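Glutaredoxin-2 (Vaccinia virus, PDB 2G2Q) passes disulfide bonds from a membrane-associated viral partner to virion membrane proteins in the host cytoplasm, a step needed for virion morphogenesis and virus replication. Local coordinates at residues A[3-8]-A[71-76]; A[9-14]-A[34-39]; A[80-85]-A[114-119]. All blocks are in the same frame, centred on the assembly; numbering follows the deposited sequence.

Contact 1: A[3-8]-A[71-76]. With SO4 (sulfate ion), chain D.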
ATOM      1  N   ASN A   3       9.475 -15.169  -0.059  1.00 33.97           N
ATOM      2  CA  ASN A   3       9.235 -14.095  -0.977  1.00 32.42           C
ATOM      3  C   ASN A   3       9.112 -12.802  -0.170  1.00 31.59           C
ATOM      4  O   ASN A   3       8.908 -12.834   1.045  1.00 31.44           O
ATOM      5  CB  ASN A   3       8.008 -14.398  -1.845  1.00 31.98           C
ATOM      6  CG  ASN A   3       8.230 -15.600  -2.768  1.00 32.04           C
ATOM      7  OD1 ASN A   3       9.265 -15.706  -3.429  1.00 30.76           O
ATOM      8  ND2 ASN A   3       7.252 -16.508  -2.817  1.00 30.93           N
ATOM      9  N   VAL A   4       9.260 -11.670  -0.845  1.00 30.60           N
ATOM     10  CA  VAL A   4       9.275 -10.373  -0.191  1.00 29.74           C
ATOM     11  C   VAL A   4       8.013  -9.572  -0.542  1.00 29.54           C
ATOM     12  O   VAL A   4       7.676  -9.412  -1.719  1.00 29.60           O
ATOM     13  CB  VAL A   4      10.534  -9.589  -0.613  1.00 29.47           C
ATOM     14  CG1 VAL A   4      10.757  -8.406   0.287  1.00 30.25           C
ATOM     15  CG2 VAL A   4      11.761 -10.503  -0.575  1.00 30.11           C
ATOM     16  N   LEU A   5       7.306  -9.102   0.483  1.00 28.99           N
ATOM     17  CA  LEU A   5       6.282  -8.079   0.308  1.00 28.85           C
ATOM     18  C   LEU A   5       6.928  -6.699   0.438  1.00 29.09           C
ATOM     19  O   LEU A   5       7.684  -6.452   1.380  1.00 28.85           O
ATOM     20  CB  LEU A   5       5.141  -8.235   1.323  1.00 28.45           C
ATOM     21  CG  LEU A   5       4.408  -9.593   1.275  1.00 28.90           C
ATOM     22  CD1 LEU A   5       3.363  -9.785   2.417  1.00 26.82           C
ATOM     23  CD2 LEU A   5       3.802  -9.863  -0.108  1.00 25.61           C
ATOM     24  N   ILE A   6       6.642  -5.826  -0.530  1.00 28.79           N
ATOM     25  CA  ILE A   6       7.130  -4.456  -0.518  1.00 28.59           C
ATOM     26  C   ILE A   6       5.940  -3.539  -0.366  1.00 28.62           C
ATOM     27  O   ILE A   6       5.059  -3.483  -1.234  1.00 29.02           O
ATOM     28  CB  ILE A   6       7.930  -4.086  -1.804  1.00 28.78           C
ATOM     29  CG1 ILE A   6       9.172  -4.971  -1.953  1.00 28.62           C
ATOM     30  CG2 ILE A   6       8.392  -2.658  -1.768  1.00 28.11           C
ATOM     31  CD1 ILE A   6       8.996  -6.024  -2.972  1.00 28.43           C
ATOM     32  N   ILE A   7       5.915  -2.839   0.760  1.00 28.13           N
ATOM     33  CA  ILE A   7       4.844  -1.915   1.092  1.00 27.39           C
ATOM     34  C   ILE A   7       5.258  -0.440   0.922  1.00 27.39           C
ATOM     35  O   ILE A   7       6.195   0.023   1.557  1.00 26.81           O
ATOM     36  CB  ILE A   7       4.383  -2.156   2.533  1.00 27.32           C
ATOM     37  CG1 ILE A   7       3.921  -3.619   2.675  1.00 26.85           C
ATOM     38  CG2 ILE A   7       3.265  -1.164   2.923  1.00 26.94           C
ATOM     39  CD1 ILE A   7       3.849  -4.119   4.111  1.00 26.49           C
ATOM     40  N   PHE A   8       4.541   0.266   0.049  1.00 27.59           N
ATOM     41  CA  PHE A   8       4.696   1.696  -0.159  1.00 28.03           C
ATOM     42  C   PHE A   8       3.608   2.451   0.571  1.00 28.31           C
ATOM     43  O   PHE A   8       2.444   2.077   0.513  1.00 28.38           O
ATOM     44  CB  PHE A   8       4.552   2.032  -1.653  1.00 28.42           C
ATOM     45  CG  PHE A   8       5.749   1.647  -2.498  1.00 29.10           C
ATOM     46  CD1 PHE A   8       6.640   2.621  -2.947  1.00 28.79           C
ATOM     47  CD2 PHE A   8       5.974   0.316  -2.857  1.00 27.65           C
ATOM     48  CE1 PHE A   8       7.745   2.263  -3.736  1.00 28.70           C
ATOM     49  CE2 PHE A   8       7.068  -0.036  -3.627  1.00 27.34           C
ATOM     50  CZ  PHE A   8       7.957   0.926  -4.067  1.00 27.51           C
ATOM     51  N   VAL A  71      -1.536   3.449  -0.284  1.00 32.47           N
ATOM     52  CA  VAL A  71      -0.787   2.264   0.132  1.00 32.98           C
ATOM     53  C   VAL A  71      -0.806   1.219  -0.967  1.00 32.97           C
ATOM     54  O   VAL A  71      -1.859   0.888  -1.512  1.00 33.61           O
ATOM     55  CB  VAL A  71      -1.238   1.711   1.531  1.00 33.65           C
ATOM     56  CG1 VAL A  71      -2.758   1.427   1.573  1.00 33.26           C
ATOM     57  CG2 VAL A  71      -0.389   0.497   1.958  1.00 32.29           C
ATOM     58  N   SER A  72       0.376   0.740  -1.316  1.00 32.54           N
ATOM     59  CA  SER A  72       0.508  -0.290  -2.311  1.00 32.52           C
ATOM     60  C   SER A  72       1.436  -1.392  -1.831  1.00 31.52           C
ATOM     61  O   SER A  72       2.472  -1.130  -1.204  1.00 31.41           O
ATOM     62  CB  SER A  72       1.029   0.306  -3.621  1.00 33.53           C
ATOM     63  OG  SER A  72       0.206   1.380  -4.039  1.00 36.49           O
ATOM     64  N   ILE A  73       1.059  -2.623  -2.156  1.00 30.76           N
ATOM     65  CA  ILE A  73       1.822  -3.812  -1.825  1.00 30.09           C
ATOM     66  C   ILE A  73       2.236  -4.591  -3.096  1.00 29.56           C
ATOM     67  O   ILE A  73       1.417  -4.897  -3.963  1.00 29.05           O
ATOM     68  CB  ILE A  73       1.041  -4.716  -0.856  1.00 30.38           C
ATOM     69  CG1 ILE A  73       0.662  -3.938   0.414  1.00 30.40           C
ATOM     70  CG2 ILE A  73       1.845  -5.966  -0.508  1.00 31.16           C
ATOM     71  CD1 ILE A  73      -0.284  -4.698   1.357  1.00 30.04           C
ATOM     72  N   PHE A  74       3.523  -4.894  -3.176  1.00 28.60           N
ATOM     73  CA  PHE A  74       4.063  -5.737  -4.214  1.00 28.60           C
ATOM     74  C   PHE A  74       4.642  -7.000  -3.590  1.00 28.78           C
ATOM     75  O   PHE A  74       5.011  -7.038  -2.406  1.00 28.60           O
ATOM     76  CB  PHE A  74       5.170  -5.016  -4.988  1.00 28.63           C
ATOM     77  CG  PHE A  74       4.704  -3.805  -5.714  1.00 28.36           C
ATOM     78  CD1 PHE A  74       4.628  -2.572  -5.067  1.00 29.72           C
ATOM     79  CD2 PHE A  74       4.337  -3.885  -7.034  1.00 27.56           C
ATOM     80  CE1 PHE A  74       4.177  -1.444  -5.735  1.00 29.28           C
ATOM     81  CE2 PHE A  74       3.906  -2.762  -7.709  1.00 29.81           C
ATOM     82  CZ  PHE A  74       3.813  -1.538  -7.057  1.00 29.10           C
ATOM     83  N   LYS A  75       4.726  -8.032  -4.409  1.00 28.68           N
ATOM     84  CA  LYS A  75       5.214  -9.318  -3.969  1.00 28.79           C
ATOM     85  C   LYS A  75       6.384  -9.619  -4.891  1.00 28.39           C
ATOM     86  O   LYS A  75       6.213  -9.723  -6.109  1.00 28.78           O
ATOM     87  CB  LYS A  75       4.089 -10.365  -4.052  1.00 28.53           C
ATOM     88  CG  LYS A  75       4.477 -11.751  -3.567  1.00 29.35           C
ATOM     89  CD  LYS A  75       3.281 -12.711  -3.478  1.00 28.65           C
ATOM     90  CE  LYS A  75       2.773 -13.161  -4.851  1.00 28.14           C
ATOM     91  NZ  LYS A  75       1.564 -14.037  -4.713  1.00 28.41           N
ATOM     92  N   TYR A  76       7.582  -9.700  -4.317  1.00 28.01           N
ATOM     93  CA  TYR A  76       8.788  -9.994  -5.087  1.00 27.25           C
ATOM     94  C   TYR A  76       9.325 -11.389  -4.770  1.00 27.21           C
ATOM     95  O   TYR A  76       9.490 -11.762  -3.593  1.00 26.78           O
ATOM     96  CB  TYR A  76       9.892  -8.945  -4.826  1.00 27.17           C
ATOM     97  CG  TYR A  76      11.126  -9.184  -5.666  1.00 26.95           C
ATOM     98  CD1 TYR A  76      11.054  -9.156  -7.061  1.00 25.22           C
ATOM     99  CD2 TYR A  76      12.361  -9.466  -5.078  1.00 27.06           C
ATOM    100  CE1 TYR A  76      12.169  -9.362  -7.848  1.00 25.85           C
ATOM    101  CE2 TYR A  76      13.500  -9.684  -5.866  1.00 25.89           C
ATOM    102  CZ  TYR A  76      13.387  -9.640  -7.255  1.00 26.75           C
ATOM    103  OH  TYR A  76      14.494  -9.875  -8.074  1.00 28.11           O
TER
HETATM  104  S   SO4 D 125       3.634 -16.642  -2.859  1.00 57.10           S
HETATM  105  O1  SO4 D 125       4.046 -16.273  -4.206  1.00 57.18           O
HETATM  106  O2  SO4 D 125       2.560 -15.760  -2.406  1.00 57.82           O
HETATM  107  O3  SO4 D 125       3.147 -18.023  -2.903  1.00 58.74           O
HETATM  108  O4  SO4 D 125       4.775 -16.550  -1.949  1.00 56.05           O
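Phe8 lays the CD2-CE2 side of its ring against the CD1-CE1 side of the Phe74 ring. Phe8 CE2 and Phe74 CD1 are 3.8 Å apart. The two planes stand at 75°, and the rings meet obliquely. Phe74 also packs edge-to-face with Phe85 of the next strand.

Farther along this face, Ile6 sends CD1 to the CB of Tyr76, 3.6 Å away. The two side chains run side by side. In Tyr76, CG is anti to the backbone N (chi1 -177°), which carries the phenol ring off from strand 3-8.

The other face carries Leu5, Ile7, Ile73 and Lys75. Ile7 and Ile73 lie alongside each other, with their CG1 atoms 4.0 Å apart. Ile7 CG2 also meets Val71 CG2. Val19 and Val23 of helix 14-24 cover these aliphatic groups. Leu5 CD2 rests on CB and CG of Lys75.

The Lys75 chain bends at chi3 (72°), and its ammonium has several acceptors. NZ donates to sulfate O2 at 3.0 Å and to the carbonyl oxygens of Ile111 and Ala114. Asn3 ND2 reaches the same sulfate through O4, at 2.6 Å. Tyr30 and Tyr116 add their hydroxyls. The ion is probably from the crystallisation liquor.

The backbones are antiparallel. Val4, Ile6 and Phe8 each exchange two N-H...O bonds with Tyr76, Phe74 and Ser72 in turn. At Leu5 and Ile7 the pairs are non-hydrogen-bonded, and the backbones of those two residues bond to strand 30-36 on the strand's other edge. An N-terminal strand held between a parallel and an antiparallel neighbour, with a helix against one face, is characteristic of the thioredoxin fold.

Contact 2: A[9-14]-A[34-39]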
ATOM      1  N   GLY A   9       3.991   3.540   1.232  1.00 28.86           N
ATOM      2  CA  GLY A   9       3.046   4.491   1.825  1.00 28.50           C
ATOM      3  C   GLY A   9       3.801   5.628   2.501  1.00 28.60           C
ATOM      4  O   GLY A   9       5.014   5.584   2.589  1.00 27.91           O
ATOM      5  N   LYS A  10       3.087   6.653   2.963  1.00 29.53           N
ATOM      6  CA  LYS A  10       3.691   7.680   3.819  1.00 30.70           C
ATOM      7  C   LYS A  10       4.089   7.105   5.165  1.00 31.26           C
ATOM      8  O   LYS A  10       3.339   6.316   5.756  1.00 31.56           O
ATOM      9  CB  LYS A  10       2.735   8.835   4.055  1.00 30.84           C
ATOM     10  CG  LYS A  10       2.930   9.987   3.097  1.00 32.21           C
ATOM     11  CD  LYS A  10       1.794  10.991   3.195  1.00 32.83           C
ATOM     12  CE  LYS A  10       1.827  11.729   4.495  1.00 33.74           C
ATOM     13  NZ  LYS A  10       0.827  12.810   4.456  1.00 34.09           N
ATOM     14  N   PRO A  11       5.280   7.485   5.652  1.00 31.69           N
ATOM     15  CA  PRO A  11       5.686   7.096   6.989  1.00 31.88           C
ATOM     16  C   PRO A  11       4.866   7.890   8.007  1.00 32.52           C
ATOM     17  O   PRO A  11       4.374   8.986   7.699  1.00 32.53           O
ATOM     18  CB  PRO A  11       7.145   7.558   7.045  1.00 31.90           C
ATOM     19  CG  PRO A  11       7.214   8.726   6.101  1.00 31.15           C
ATOM     20  CD  PRO A  11       6.300   8.319   4.981  1.00 31.66           C
ATOM     21  N   TYR A  12       4.733   7.351   9.213  1.00 33.41           N
ATOM     22  CA  TYR A  12       4.113   8.068  10.323  1.00 34.59           C
ATOM     23  C   TYR A  12       2.666   8.471  10.055  1.00 34.72           C
ATOM     24  O   TYR A  12       2.240   9.561  10.395  1.00 35.01           O
ATOM     25  CB  TYR A  12       4.981   9.271  10.736  1.00 35.11           C
ATOM     26  CG  TYR A  12       6.434   8.885  10.911  1.00 36.46           C
ATOM     27  CD1 TYR A  12       6.842   8.097  11.998  1.00 37.12           C
ATOM     28  CD2 TYR A  12       7.400   9.284   9.984  1.00 36.64           C
ATOM     29  CE1 TYR A  12       8.176   7.727  12.156  1.00 38.00           C
ATOM     30  CE2 TYR A  12       8.743   8.918  10.134  1.00 36.26           C
ATOM     31  CZ  TYR A  12       9.121   8.141  11.218  1.00 37.45           C
ATOM     32  OH  TYR A  12      10.450   7.774  11.381  1.00 39.07           O
ATOM     33  N   CYS A  13       1.910   7.582   9.433  1.00 35.28           N
ATOM     34  CA  CYS A  13       0.481   7.781   9.351  1.00 36.74           C
ATOM     35  C   CYS A  13      -0.284   6.483   9.600  1.00 36.01           C
ATOM     36  O   CYS A  13       0.187   5.385   9.295  1.00 35.13           O
ATOM     37  CB  CYS A  13       0.074   8.473   8.051  1.00 36.89           C
ATOM     38  SG  CYS A  13      -0.354   7.358   6.769  1.00 44.31           S
ATOM     39  N   SER A  14      -1.465   6.645  10.180  1.00 36.15           N
ATOM     40  CA  SER A  14      -2.279   5.540  10.674  1.00 36.44           C
ATOM     41  C   SER A  14      -2.579   4.452   9.646  1.00 36.36           C
ATOM     42  O   SER A  14      -2.514   3.263   9.966  1.00 36.37           O
ATOM     43  CB  SER A  14      -3.572   6.097  11.244  1.00 36.16           C
ATOM     44  OG  SER A  14      -3.257   6.969  12.311  1.00 38.04           O
ATOM     45  N   HIS A  34       9.690  -1.805   3.568  1.00 29.84           N
ATOM     46  CA  HIS A  34       8.934  -0.558   3.515  1.00 30.05           C
ATOM     47  C   HIS A  34       9.656   0.453   2.676  1.00 29.84           C
ATOM     48  O   HIS A  34      10.825   0.773   2.929  1.00 29.34           O
ATOM     49  CB  HIS A  34       8.727   0.030   4.928  1.00 29.99           C
ATOM     50  CG  HIS A  34       7.834  -0.806   5.773  1.00 31.77           C
ATOM     51  ND1 HIS A  34       8.291  -1.902   6.471  1.00 33.25           N
ATOM     52  CD2 HIS A  34       6.490  -0.772   5.954  1.00 33.38           C
ATOM     53  CE1 HIS A  34       7.274  -2.486   7.082  1.00 34.80           C
ATOM     54  NE2 HIS A  34       6.170  -1.826   6.777  1.00 35.51           N
ATOM     55  N   VAL A  35       8.950   0.963   1.679  1.00 29.61           N
ATOM     56  CA  VAL A  35       9.411   2.144   0.978  1.00 29.72           C
ATOM     57  C   VAL A  35       8.555   3.299   1.478  1.00 29.77           C
ATOM     58  O   VAL A  35       7.324   3.267   1.392  1.00 30.25           O
ATOM     59  CB  VAL A  35       9.352   1.975  -0.553  1.00 29.88           C
ATOM     60  CG1 VAL A  35      10.135   3.078  -1.263  1.00 28.32           C
ATOM     61  CG2 VAL A  35       9.927   0.607  -0.949  1.00 30.24           C
ATOM     62  N   ASP A  36       9.211   4.292   2.060  1.00 29.62           N
ATOM     63  CA  ASP A  36       8.521   5.480   2.511  1.00 29.68           C
ATOM     64  C   ASP A  36       8.371   6.440   1.355  1.00 29.27           C
ATOM     65  O   ASP A  36       9.326   6.694   0.615  1.00 29.55           O
ATOM     66  CB  ASP A  36       9.312   6.169   3.615  1.00 30.19           C
ATOM     67  CG  ASP A  36       9.273   5.419   4.931  1.00 31.52           C
ATOM     68  OD1 ASP A  36       8.469   4.475   5.090  1.00 34.11           O
ATOM     69  OD2 ASP A  36      10.055   5.794   5.823  1.00 35.20           O
ATOM     70  N   ILE A  37       7.168   6.967   1.200  1.00 28.45           N
ATOM     71  CA  ILE A  37       6.933   8.036   0.268  1.00 27.82           C
ATOM     72  C   ILE A  37       7.073   9.340   1.026  1.00 27.34           C
ATOM     73  O   ILE A  37       6.294   9.605   1.931  1.00 27.19           O
ATOM     74  CB  ILE A  37       5.547   7.957  -0.318  1.00 27.90           C
ATOM     75  CG1 ILE A  37       5.404   6.676  -1.138  1.00 28.02           C
ATOM     76  CG2 ILE A  37       5.305   9.192  -1.176  1.00 28.66           C
ATOM     77  CD1 ILE A  37       3.994   6.320  -1.445  1.00 29.50           C
ATOM     78  N   LEU A  38       8.059  10.149   0.651  1.00 26.77           N
ATOM     79  CA  LEU A  38       8.426  11.322   1.441  1.00 26.41           C
ATOM     80  C   LEU A  38       7.969  12.664   0.886  1.00 25.55           C
ATOM     81  O   LEU A  38       8.103  13.685   1.546  1.00 25.73           O
ATOM     82  CB  LEU A  38       9.938  11.384   1.638  1.00 26.42           C
ATOM     83  CG  LEU A  38      10.670  10.210   2.278  1.00 27.86           C
ATOM     84  CD1 LEU A  38      12.174  10.483   2.234  1.00 25.16           C
ATOM     85  CD2 LEU A  38      10.179   9.920   3.706  1.00 28.42           C
ATOM     86  N   SER A  39       7.453  12.679  -0.326  1.00 25.22           N
ATOM     87  CA  SER A  39       7.331  13.933  -1.025  1.00 25.20           C
ATOM     88  C   SER A  39       6.223  13.968  -2.056  1.00 25.50           C
ATOM     89  O   SER A  39       6.180  13.124  -2.935  1.00 24.96           O
ATOM     90  CB  SER A  39       8.649  14.239  -1.706  1.00 24.47           C
ATOM     91  OG  SER A  39       8.881  15.596  -1.636  1.00 25.09           O
TER
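This is a surface contact at the end of a parallel strand pair in the thioredoxin fold. Residues 9-14 leave strand 3-9 and lead into helix 14-24. They carry Cys13, the first cysteine of the redox-active CXXC motif with Cys16, which sits at the N-cap of that helix. The redox disulfide of Cys13 with Cys16 is not formed in this structure. Residues 34-39 are the end of strand 30-36 and the loop after it.

Gly9 makes a parallel bridge with Asp36. Ile37 N donates to Gly9 O at 2.9 Å, from well above the carbonyl plane. Gly9 N returns a weak bond to Val35 O. Ile37 lays its side chain along Gly9. Its CG1 is anti to the carbonyl carbon (chi1 -64°), and CD1 comes within 3.9 Å of Gly9 CA.

Lys10 turns its CB away from residues 34-39, but CG still touches Ile37 O at 3.6 Å. Its ammonium is bonded elsewhere, to Asn68 and Ser67.

Pro11 meets Asp36, Ile37 and Leu38 through CB, CG and CD. CB lies 3.6 Å from Asp36 OD2, and the two side chains meet at a slant. CG meets Leu38 CD2 at 4.0 Å, the side chains crossing at about a right angle. Pro11 CD sits against the backbone, 3.3 Å from Ile37 O.

Contact 3: A[80-85]-A[114-119]. With SO4 (sulfate ion), chain D.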
ATOM      1  N   THR A  80      13.091 -16.455  -8.436  1.00 27.17           N
ATOM      2  CA  THR A  80      12.665 -16.322  -9.838  1.00 27.41           C
ATOM      3  C   THR A  80      12.903 -14.923 -10.409  1.00 27.87           C
ATOM      4  O   THR A  80      12.936 -14.755 -11.619  1.00 27.89           O
ATOM      5  CB  THR A  80      11.181 -16.653 -10.066  1.00 27.32           C
ATOM      6  OG1 THR A  80      10.365 -15.582  -9.570  1.00 27.15           O
ATOM      7  CG2 THR A  80      10.784 -17.979  -9.435  1.00 26.61           C
ATOM      8  N   LYS A  81      13.051 -13.925  -9.539  1.00 28.53           N
ATOM      9  CA  LYS A  81      13.245 -12.532  -9.959  1.00 29.19           C
ATOM     10  C   LYS A  81      11.990 -11.980 -10.642  1.00 29.49           C
ATOM     11  O   LYS A  81      12.062 -11.171 -11.572  1.00 29.92           O
ATOM     12  CB  LYS A  81      14.491 -12.388 -10.841  1.00 28.72           C
ATOM     13  CG  LYS A  81      15.790 -12.680 -10.100  1.00 29.86           C
ATOM     14  CD  LYS A  81      17.011 -12.661 -11.028  1.00 30.18           C
ATOM     15  CE  LYS A  81      18.296 -12.564 -10.221  1.00 31.59           C
ATOM     16  NZ  LYS A  81      19.502 -13.060 -10.966  1.00 34.62           N
ATOM     17  N   GLN A  82      10.832 -12.426 -10.154  1.00 29.68           N
ATOM     18  CA  GLN A  82       9.552 -12.035 -10.705  1.00 29.40           C
ATOM     19  C   GLN A  82       8.838 -11.194  -9.698  1.00 30.05           C
ATOM     20  O   GLN A  82       9.115 -11.271  -8.502  1.00 29.84           O
ATOM     21  CB  GLN A  82       8.701 -13.245 -11.017  1.00 29.04           C
ATOM     22  CG  GLN A  82       9.104 -13.952 -12.267  1.00 29.01           C
ATOM     23  CD  GLN A  82       8.257 -15.163 -12.529  1.00 28.28           C
ATOM     24  OE1 GLN A  82       7.627 -15.253 -13.577  1.00 29.50           O
ATOM     25  NE2 GLN A  82       8.233 -16.108 -11.584  1.00 25.40           N
HETATM   26  N   MSE A  83       7.892 -10.413 -10.201  1.00 30.71           N
HETATM   27  CA  MSE A  83       7.202  -9.422  -9.417  1.00 31.18           C
HETATM   28  C   MSE A  83       5.695  -9.613  -9.574  1.00 31.18           C
HETATM   29  O   MSE A  83       5.222 -10.086 -10.612  1.00 30.72           O
HETATM   30  CB  MSE A  83       7.636  -8.049  -9.911  1.00 31.29           C
HETATM   31  CG  MSE A  83       7.286  -6.934  -9.015  1.00 33.64           C
HETATM   32 SE   MSE A  83       8.206  -6.896  -7.335  0.30 39.61          SE
HETATM   33  CE  MSE A  83      10.001  -6.283  -7.997  0.30 36.86           C
ATOM     34  N   ALA A  84       4.956  -9.254  -8.531  1.00 31.68           N
ATOM     35  CA  ALA A  84       3.516  -9.355  -8.528  1.00 32.51           C
ATOM     36  C   ALA A  84       2.856  -8.123  -7.917  1.00 33.22           C
ATOM     37  O   ALA A  84       3.326  -7.587  -6.916  1.00 33.79           O
ATOM     38  CB  ALA A  84       3.085 -10.608  -7.802  1.00 32.88           C
ATOM     39  N   PHE A  85       1.767  -7.680  -8.542  1.00 34.02           N
ATOM     40  CA  PHE A  85       0.940  -6.582  -8.057  1.00 34.96           C
ATOM     41  C   PHE A  85      -0.193  -7.068  -7.177  1.00 34.37           C
ATOM     42  O   PHE A  85      -1.127  -7.648  -7.676  1.00 34.22           O
ATOM     43  CB  PHE A  85       0.270  -5.914  -9.243  1.00 36.39           C
ATOM     44  CG  PHE A  85       0.809  -4.579  -9.566  1.00 39.52           C
ATOM     45  CD1 PHE A  85       0.280  -3.443  -8.957  1.00 43.82           C
ATOM     46  CD2 PHE A  85       1.845  -4.442 -10.487  1.00 43.28           C
ATOM     47  CE1 PHE A  85       0.789  -2.160  -9.262  1.00 46.20           C
ATOM     48  CE2 PHE A  85       2.374  -3.183 -10.809  1.00 43.70           C
ATOM     49  CZ  PHE A  85       1.847  -2.036 -10.198  1.00 43.41           C
ATOM     50  N   ALA A 114      -1.858 -13.204  -6.001  1.00 30.24           N
ATOM     51  CA  ALA A 114      -1.222 -12.246  -6.894  1.00 29.98           C
ATOM     52  C   ALA A 114      -0.254 -12.961  -7.855  1.00 30.02           C
ATOM     53  O   ALA A 114       0.645 -13.666  -7.420  1.00 29.59           O
ATOM     54  CB  ALA A 114      -0.497 -11.192  -6.075  1.00 29.78           C
ATOM     55  N   THR A 115      -0.451 -12.768  -9.153  1.00 30.62           N
ATOM     56  CA  THR A 115       0.312 -13.488 -10.166  1.00 31.58           C
ATOM     57  C   THR A 115       1.623 -12.820 -10.524  1.00 32.20           C
ATOM     58  O   THR A 115       1.691 -11.608 -10.645  1.00 33.09           O
ATOM     59  CB  THR A 115      -0.495 -13.677 -11.459  1.00 32.03           C
ATOM     60  OG1 THR A 115      -0.788 -12.388 -12.025  1.00 32.73           O
ATOM     61  CG2 THR A 115      -1.773 -14.462 -11.193  1.00 29.91           C
ATOM     62  N   TYR A 116       2.656 -13.631 -10.717  1.00 33.06           N
ATOM     63  CA  TYR A 116       3.997 -13.159 -11.072  1.00 33.92           C
ATOM     64  C   TYR A 116       4.195 -12.844 -12.543  1.00 35.40           C
ATOM     65  O   TYR A 116       3.587 -13.472 -13.410  1.00 35.26           O
ATOM     66  CB  TYR A 116       5.035 -14.210 -10.695  1.00 32.67           C
ATOM     67  CG  TYR A 116       5.266 -14.293  -9.224  1.00 31.25           C
ATOM     68  CD1 TYR A 116       4.910 -15.433  -8.511  1.00 30.07           C
ATOM     69  CD2 TYR A 116       5.827 -13.235  -8.536  1.00 27.99           C
ATOM     70  CE1 TYR A 116       5.119 -15.515  -7.156  1.00 29.09           C
ATOM     71  CE2 TYR A 116       6.031 -13.308  -7.194  1.00 28.47           C
ATOM     72  CZ  TYR A 116       5.675 -14.454  -6.501  1.00 29.09           C
ATOM     73  OH  TYR A 116       5.876 -14.520  -5.142  1.00 30.25           O
ATOM     74  N   GLY A 117       5.082 -11.882 -12.801  1.00 37.47           N
ATOM     75  CA  GLY A 117       5.558 -11.579 -14.142  1.00 39.58           C
ATOM     76  C   GLY A 117       6.895 -10.870 -14.161  1.00 41.75           C
ATOM     77  O   GLY A 117       7.377 -10.348 -13.140  1.00 41.53           O
ATOM     78  N   VAL A 118       7.507 -10.864 -15.338  1.00 44.29           N
ATOM     79  CA  VAL A 118       8.627  -9.962 -15.629  1.00 46.86           C
ATOM     80  C   VAL A 118       8.039  -8.750 -16.369  1.00 48.32           C
ATOM     81  O   VAL A 118       7.414  -8.904 -17.438  1.00 48.98           O
ATOM     82  CB  VAL A 118       9.718 -10.665 -16.496  1.00 46.89           C
ATOM     83  CG1 VAL A 118      10.642  -9.647 -17.178  1.00 47.08           C
ATOM     84  CG2 VAL A 118      10.520 -11.658 -15.656  1.00 47.18           C
ATOM     85  N   TRP A 119       8.218  -7.564 -15.784  1.00 49.75           N
ATOM     86  CA  TRP A 119       7.809  -6.295 -16.411  1.00 51.26           C
ATOM     87  C   TRP A 119       9.039  -5.576 -16.947  1.00 52.08           C
ATOM     88  O   TRP A 119       9.987  -5.345 -16.187  1.00 52.31           O
ATOM     89  CB  TRP A 119       7.066  -5.388 -15.410  1.00 51.56           C
ATOM     90  CG  TRP A 119       6.091  -6.126 -14.503  1.00 52.08           C
ATOM     91  CD1 TRP A 119       5.311  -7.217 -14.828  1.00 52.21           C
ATOM     92  CD2 TRP A 119       5.795  -5.821 -13.134  1.00 52.56           C
ATOM     93  NE1 TRP A 119       4.555  -7.600 -13.741  1.00 52.27           N
ATOM     94  CE2 TRP A 119       4.835  -6.762 -12.690  1.00 52.46           C
ATOM     95  CE3 TRP A 119       6.248  -4.844 -12.235  1.00 53.36           C
ATOM     96  CZ2 TRP A 119       4.328  -6.752 -11.384  1.00 52.15           C
ATOM     97  CZ3 TRP A 119       5.726  -4.831 -10.942  1.00 52.23           C
ATOM     98  CH2 TRP A 119       4.785  -5.783 -10.531  1.00 51.38           C
TER
HETATM   99  S   SO4 D 125       3.634 -16.642  -2.859  1.00 57.10           S
HETATM  100  O1  SO4 D 125       4.046 -16.273  -4.206  1.00 57.18           O
HETATM  101  O2  SO4 D 125       2.560 -15.760  -2.406  1.00 57.82           O
HETATM  102  O3  SO4 D 125       3.147 -18.023  -2.903  1.00 58.74           O
HETATM  103  O4  SO4 D 125       4.775 -16.550  -1.949  1.00 56.05           O
HETATM  104  O   HOH W   1       0.527  -9.192 -10.829  1.00 21.16           O
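Two backbone bonds join Met83, a selenomethionine, to Gly117. Gly117 N donates to Met83 O at 2.8 Å, and Met83 N donates to Gly117 O at 3.0 Å. They form one antiparallel hydrogen-bonded pair, by which the short, weakly bonded strand 116-117 is added to the outer edge of the thioredoxin-fold sheet. A water extends the link, accepting from Phe85 N and donating to Thr115 O.

Tyr116 OH bonds sulfate O1 at 2.7 Å. With CG anti to the carbonyl carbon (chi1 -73°), the Tyr116 ring lies across Gln82, its CD2 3.8 Å from Gln82 CB. The amide of Gln82 is 18° from the ring plane. NE2 donates to Thr80 OG1 in the plane of its own amide, which helps to set the amide's rotation. On the same side of the strand, Ala84 CB touches Ala114 CB at 4.0 Å.

Trp119 packs on the other side. The Trp119 and Met83 side chains cross at about a right angle, and the indole meets the Phe85 ring obliquely. Met83 CB makes a CH-pi contact over the face of the Trp119 six-membered ring, 3.8 Å from its centroid.

Overall arrangement
Strand 3-9 is the first strand and takes part in contact 1. Its end runs straight into the loop of contact 2, which closes first, around helix 14-24, when strand 30-36 returns beside strand 3-9. Contact 1 closes later, at strand 71-77, so contact 2 is nested within its loop. Ile7 O, probably bonded to Val35 N, joins the two. Contact 3 follows in series: residues 80-85 turn back from strand 71-77, and the segment 114-119 returns after helix 104-113. A probable bond from Ala84 N to Lys75 O ties it to contact 1, and the sulfate touches both. Contacts 2 and 3 do not touch; their centres lie about 23 Å apart on the same sheet.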